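2-dehydropantoate 2-reductase (Geobacter metallireducens, PDB 3HN2) probably catalyses the NADPH-dependent reduction of ketopantoate to pantoate, the second step in making pantoate for pantothenate biosynthesis. Local coordinates at residues R214-I225 / D239-D250. Sequence-based numbering, arbitrary orientation.
Sequences RKLVRGIMLEVI and DGYVDDMLEFTD
Met221 reaches from helix 211-229 across the flank of helix 241-249, and each part of its chain has a partner. Its CB rests 3.9 Å from Val242 CG2; SD then passes the backbone of Val242, 4.0 Å from CA, and CE ends 3.6 Å from Met245 CB. With chi2 at -165° and chi3 at 177° the chain is fully extended, which carries the methyl from Val242 to Met245, nearly one turn along; a long unbranched side chain can lie along the partner helix and touch both. Met245 starts toward Met221 but bends at chi2 and chi3, away from helix 211-229, and its side chain also touches Trp189 of helix 179-200.

Val242 is the knob in a knobs-into-holes fit, seated among Arg218, Met221, Leu222 and Ile225. Its two branches let it touch different walls of the hole: CG1 meets the aliphatic CG of Arg218, while CG2 lies 3.8 Å from Ile225 CD1. The axes of segments 214-225 and 241-249 come within 10.0 Å, their N-to-C directions 132° apart; both belong to the helical C-terminal domain of ketopantoate reductases, where Phe193 of helix 179-200 packs against Val217 and Met221.

One turn beyond Val242, Leu246 uses leucine's forked end to meet two arginines, which offer it apolar stem or flat group while keeping a polar end. CD2 stands at the edge of the Arg218 guanidinium, 3.5 Å from NE, whereas CD1 lies over a face of the Arg214 guanidinium and also touches Val217 CG1. Arg214 NH2 hydrogen-bonds to the carbonyl of Leu208; Asp250 OD1 adds a long salt bridge, 3.6 Å from the same NH2, near the guanidinium plane. At the opposite end, Leu222 CD2 lies against both CB and OD1 of solvent-exposed Asp239.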
loop_
_atom_site.group_PDB
_atom_site.type_symbol
_atom_site.label_atom_id
_atom_site.label_comp_id
_atom_site.label_asym_id
_atom_site.label_seq_id
_atom_site.Cartn_x
_atom_site.Cartn_y
_atom_site.Cartn_z
ATOM N N ARG A 214 14.764 -8.845 -1.579
ATOM C CA ARG A 214 13.715 -8.968 -0.564
ATOM C C ARG A 214 14.297 -9.592 0.700
ATOM O O ARG A 214 13.959 -9.178 1.809
ATOM C CB ARG A 214 12.547 -9.819 -1.067
ATOM C CG ARG A 214 11.813 -9.257 -2.268
ATOM C CD ARG A 214 10.655 -10.167 -2.683
ATOM N NE ARG A 214 9.521 -10.037 -1.772
ATOM C CZ ARG A 214 8.518 -9.176 -1.928
ATOM N NH1 ARG A 214 7.542 -9.132 -1.031
ATOM N NH2 ARG A 214 8.487 -8.356 -2.974
ATOM N N LYS A 215 15.175 -10.581 0.512
ATOM C CA LYS A 215 15.907 -11.239 1.600
ATOM C C LYS A 215 16.827 -10.253 2.331
ATOM O O LYS A 215 16.983 -10.325 3.557
ATOM C CB LYS A 215 16.702 -12.426 1.046
ATOM C CG LYS A 215 17.472 -13.258 2.070
ATOM C CD LYS A 215 18.087 -14.480 1.396
ATOM C CE LYS A 215 18.829 -15.374 2.375
ATOM N NZ LYS A 215 20.258 -14.982 2.518
ATOM N N LEU A 216 17.409 -9.326 1.569
ATOM C CA LEU A 216 18.212 -8.241 2.116
ATOM C C LEU A 216 17.355 -7.321 2.989
ATOM O O LEU A 216 17.715 -7.047 4.124
ATOM C CB LEU A 216 18.823 -7.419 0.988
ATOM C CG LEU A 216 20.206 -6.772 1.115
ATOM C CD1 LEU A 216 20.160 -5.458 0.356
ATOM C CD2 LEU A 216 20.702 -6.544 2.548
ATOM N N VAL A 217 16.234 -6.857 2.429
ATOM C CA VAL A 217 15.276 -6.014 3.125
ATOM C C VAL A 217 14.816 -6.687 4.410
ATOM O O VAL A 217 14.819 -6.056 5.464
ATOM C CB VAL A 217 14.082 -5.629 2.213
ATOM C CG1 VAL A 217 12.966 -4.967 2.999
ATOM C CG2 VAL A 217 14.544 -4.677 1.148
ATOM N N ARG A 218 14.481 -7.976 4.323
ATOM C CA ARG A 218 14.167 -8.790 5.504
ATOM C C ARG A 218 15.239 -8.691 6.586
ATOM O O ARG A 218 14.917 -8.472 7.745
ATOM C CB ARG A 218 13.980 -10.259 5.124
ATOM C CG ARG A 218 12.619 -10.600 4.563
ATOM C CD ARG A 218 12.608 -12.021 4.050
ATOM N NE ARG A 218 11.617 -12.209 2.994
ATOM C CZ ARG A 218 11.786 -13.003 1.939
ATOM N NH1 ARG A 218 10.824 -13.108 1.032
ATOM N NH2 ARG A 218 12.916 -13.684 1.782
ATOM N N GLY A 219 16.503 -8.849 6.185
ATOM C CA GLY A 219 17.635 -8.843 7.100
ATOM C C GLY A 219 17.867 -7.488 7.739
ATOM O O GLY A 219 18.091 -7.401 8.954
ATOM N N ILE A 220 17.806 -6.438 6.920
ATOM C CA ILE A 220 17.903 -5.062 7.398
ATOM C C ILE A 220 16.810 -4.803 8.436
ATOM O O ILE A 220 17.088 -4.305 9.534
ATOM C CB ILE A 220 17.803 -4.045 6.234
ATOM C CG1 ILE A 220 19.056 -4.108 5.364
ATOM C CG2 ILE A 220 17.623 -2.616 6.760
ATOM C CD1 ILE A 220 18.870 -3.500 3.974
ATOM N N MET A 221 15.584 -5.187 8.078
ATOM C CA MET A 221 14.417 -5.067 8.941
ATOM C C MET A 221 14.543 -5.783 10.280
ATOM O O MET A 221 14.241 -5.193 11.326
ATOM C CB MET A 221 13.182 -5.561 8.222
ATOM C CG MET A 221 12.633 -4.549 7.259
ATOM S SD MET A 221 10.959 -4.973 6.773
ATOM C CE MET A 221 10.654 -3.546 5.758
ATOM N N LEU A 222 15.002 -7.037 10.246
ATOM C CA LEU A 222 15.250 -7.801 11.476
ATOM C C LEU A 222 16.259 -7.155 12.449
ATOM O O LEU A 222 16.163 -7.358 13.658
ATOM C CB LEU A 222 15.692 -9.222 11.150
ATOM C CG LEU A 222 14.594 -10.167 10.659
ATOM C CD1 LEU A 222 15.154 -11.312 9.795
ATOM C CD2 LEU A 222 13.806 -10.701 11.826
ATOM N N GLU A 223 17.211 -6.396 11.911
ATOM C CA GLU A 223 18.235 -5.730 12.703
ATOM C C GLU A 223 17.649 -4.549 13.454
ATOM O O GLU A 223 17.902 -4.385 14.644
ATOM C CB GLU A 223 19.388 -5.262 11.814
ATOM C CG GLU A 223 20.276 -6.380 11.295
ATOM C CD GLU A 223 21.465 -5.872 10.496
ATOM O OE1 GLU A 223 21.753 -4.652 10.523
ATOM O OE2 GLU A 223 22.116 -6.709 9.836
ATOM N N VAL A 224 16.858 -3.746 12.740
ATOM C CA VAL A 224 16.131 -2.604 13.292
ATOM C C VAL A 224 15.193 -3.034 14.421
ATOM O O VAL A 224 15.111 -2.362 15.456
ATOM C CB VAL A 224 15.338 -1.860 12.185
ATOM C CG1 VAL A 224 14.594 -0.659 12.740
ATOM C CG2 VAL A 224 16.271 -1.412 11.068
ATOM N N ILE A 225 14.511 -4.161 14.219
ATOM C CA ILE A 225 13.659 -4.775 15.240
ATOM C C ILE A 225 14.471 -5.209 16.474
ATOM O O ILE A 225 14.061 -4.947 17.615
ATOM C CB ILE A 225 12.839 -5.954 14.650
ATOM C CG1 ILE A 225 11.727 -5.425 13.741
ATOM C CG2 ILE A 225 12.218 -6.808 15.747
ATOM C CD1 ILE A 225 11.111 -6.489 12.827
ATOM N N ASP A 239 8.969 -9.919 15.081
ATOM C CA ASP A 239 9.160 -10.108 13.637
ATOM C C ASP A 239 7.931 -10.821 13.100
ATOM O O ASP A 239 7.206 -11.480 13.853
ATOM C CB ASP A 239 10.465 -10.826 13.258
ATOM C CG ASP A 239 10.910 -11.856 14.277
ATOM O OD1 ASP A 239 12.112 -11.855 14.626
ATOM O OD2 ASP A 239 10.076 -12.672 14.720
ATOM N N GLY A 240 7.699 -10.683 11.800
ATOM C CA GLY A 240 6.372 -10.897 11.248
ATOM C C GLY A 240 5.831 -9.518 10.928
ATOM O O GLY A 240 5.087 -9.358 9.958
ATOM N N TYR A 241 6.223 -8.514 11.732
ATOM C CA TYR A 241 6.058 -7.105 11.335
ATOM C C TYR A 241 6.897 -6.817 10.077
ATOM O O TYR A 241 6.637 -5.845 9.362
ATOM C CB TYR A 241 6.361 -6.091 12.481
ATOM C CG TYR A 241 6.098 -4.640 12.061
ATOM C CD1 TYR A 241 7.130 -3.798 11.740
ATOM C CD2 TYR A 241 4.807 -4.166 11.910
ATOM C CE1 TYR A 241 6.887 -2.515 11.305
ATOM C CE2 TYR A 241 4.550 -2.879 11.479
ATOM C CZ TYR A 241 5.596 -2.058 11.194
ATOM O OH TYR A 241 5.364 -0.751 10.752
ATOM N N VAL A 242 7.896 -7.672 9.828
ATOM C CA VAL A 242 8.665 -7.703 8.581
ATOM C C VAL A 242 7.726 -8.006 7.423
ATOM O O VAL A 242 7.553 -7.168 6.537
ATOM C CB VAL A 242 9.791 -8.778 8.615
ATOM C CG1 VAL A 242 10.396 -9.007 7.217
ATOM C CG2 VAL A 242 10.873 -8.393 9.580
ATOM N N ASP A 243 7.093 -9.183 7.476
ATOM C CA ASP A 243 6.162 -9.669 6.450
ATOM C C ASP A 243 5.100 -8.627 6.137
ATOM O O ASP A 243 4.647 -8.506 4.995
ATOM C CB ASP A 243 5.487 -10.964 6.911
ATOM C CG ASP A 243 6.474 -12.099 7.115
ATOM O OD1 ASP A 243 7.161 -12.115 8.159
ATOM O OD2 ASP A 243 6.556 -12.985 6.238
ATOM N N ASP A 244 4.752 -7.856 7.164
ATOM C CA ASP A 244 3.739 -6.823 7.076
ATOM C C ASP A 244 4.214 -5.520 6.421
ATOM O O ASP A 244 3.385 -4.783 5.910
ATOM C CB ASP A 244 3.132 -6.556 8.467
ATOM C CG ASP A 244 2.390 -7.772 9.035
ATOM O OD1 ASP A 244 1.780 -8.531 8.251
ATOM O OD2 ASP A 244 2.413 -7.971 10.266
ATOM N N MET A 245 5.518 -5.213 6.436
ATOM C CA MET A 245 5.995 -4.010 5.732
ATOM C C MET A 245 6.481 -4.429 4.329
ATOM O O MET A 245 6.588 -3.612 3.411
ATOM C CB MET A 245 7.124 -3.291 6.493
ATOM C CG MET A 245 6.794 -2.790 7.928
ATOM S SD MET A 245 5.194 -1.974 8.069
ATOM C CE MET A 245 5.562 -0.334 7.479
ATOM N N LEU A 246 6.774 -5.716 4.180
ATOM C CA LEU A 246 7.120 -6.297 2.898
ATOM C C LEU A 246 5.897 -6.224 1.986
ATOM O O LEU A 246 5.995 -5.771 0.843
ATOM C CB LEU A 246 7.578 -7.746 3.108
ATOM C CG LEU A 246 8.717 -8.393 2.313
ATOM C CD1 LEU A 246 9.867 -7.446 2.000
ATOM C CD2 LEU A 246 9.233 -9.606 3.081
ATOM N N GLU A 247 4.742 -6.626 2.518
ATOM C CA GLU A 247 3.477 -6.612 1.773
ATOM C C GLU A 247 2.877 -5.211 1.646
ATOM O O GLU A 247 2.226 -4.910 0.651
ATOM C CB GLU A 247 2.454 -7.552 2.420
ATOM C CG GLU A 247 2.754 -9.044 2.254
ATOM C CD GLU A 247 1.756 -9.934 2.990
ATOM O OE1 GLU A 247 2.013 -11.151 3.107
ATOM O OE2 GLU A 247 0.713 -9.420 3.454
ATOM N N PHE A 248 3.094 -4.372 2.661
ATOM C CA PHE A 248 2.592 -2.990 2.686
ATOM C C PHE A 248 3.222 -2.142 1.590
ATOM O O PHE A 248 2.520 -1.419 0.886
ATOM C CB PHE A 248 2.839 -2.367 4.070
ATOM C CG PHE A 248 2.584 -0.884 4.147
ATOM C CD1 PHE A 248 1.288 -0.393 4.275
ATOM C CD2 PHE A 248 3.646 0.018 4.141
ATOM C CE1 PHE A 248 1.052 0.973 4.362
ATOM C CE2 PHE A 248 3.419 1.387 4.224
ATOM C CZ PHE A 248 2.119 1.866 4.340
ATOM N N THR A 249 4.543 -2.250 1.448
ATOM C CA THR A 249 5.308 -1.473 0.467
ATOM C C THR A 249 5.017 -1.955 -0.962
ATOM O O THR A 249 5.213 -1.217 -1.923
ATOM C CB THR A 249 6.837 -1.522 0.771
ATOM O OG1 THR A 249 7.040 -1.659 2.179
ATOM C CG2 THR A 249 7.543 -0.253 0.337
ATOM N N ASP A 250 4.514 -3.182 -1.078
ATOM C CA ASP A 250 4.175 -3.803 -2.357
ATOM C C ASP A 250 2.891 -3.229 -2.979
ATOM O O ASP A 250 2.580 -3.502 -4.142
ATOM C CB ASP A 250 4.029 -5.315 -2.161
ATOM C CG ASP A 250 4.653 -6.122 -3.289
ATOM O OD1 ASP A 250 5.084 -7.265 -3.024
ATOM O OD2 ASP A 250 4.718 -5.623 -4.436
#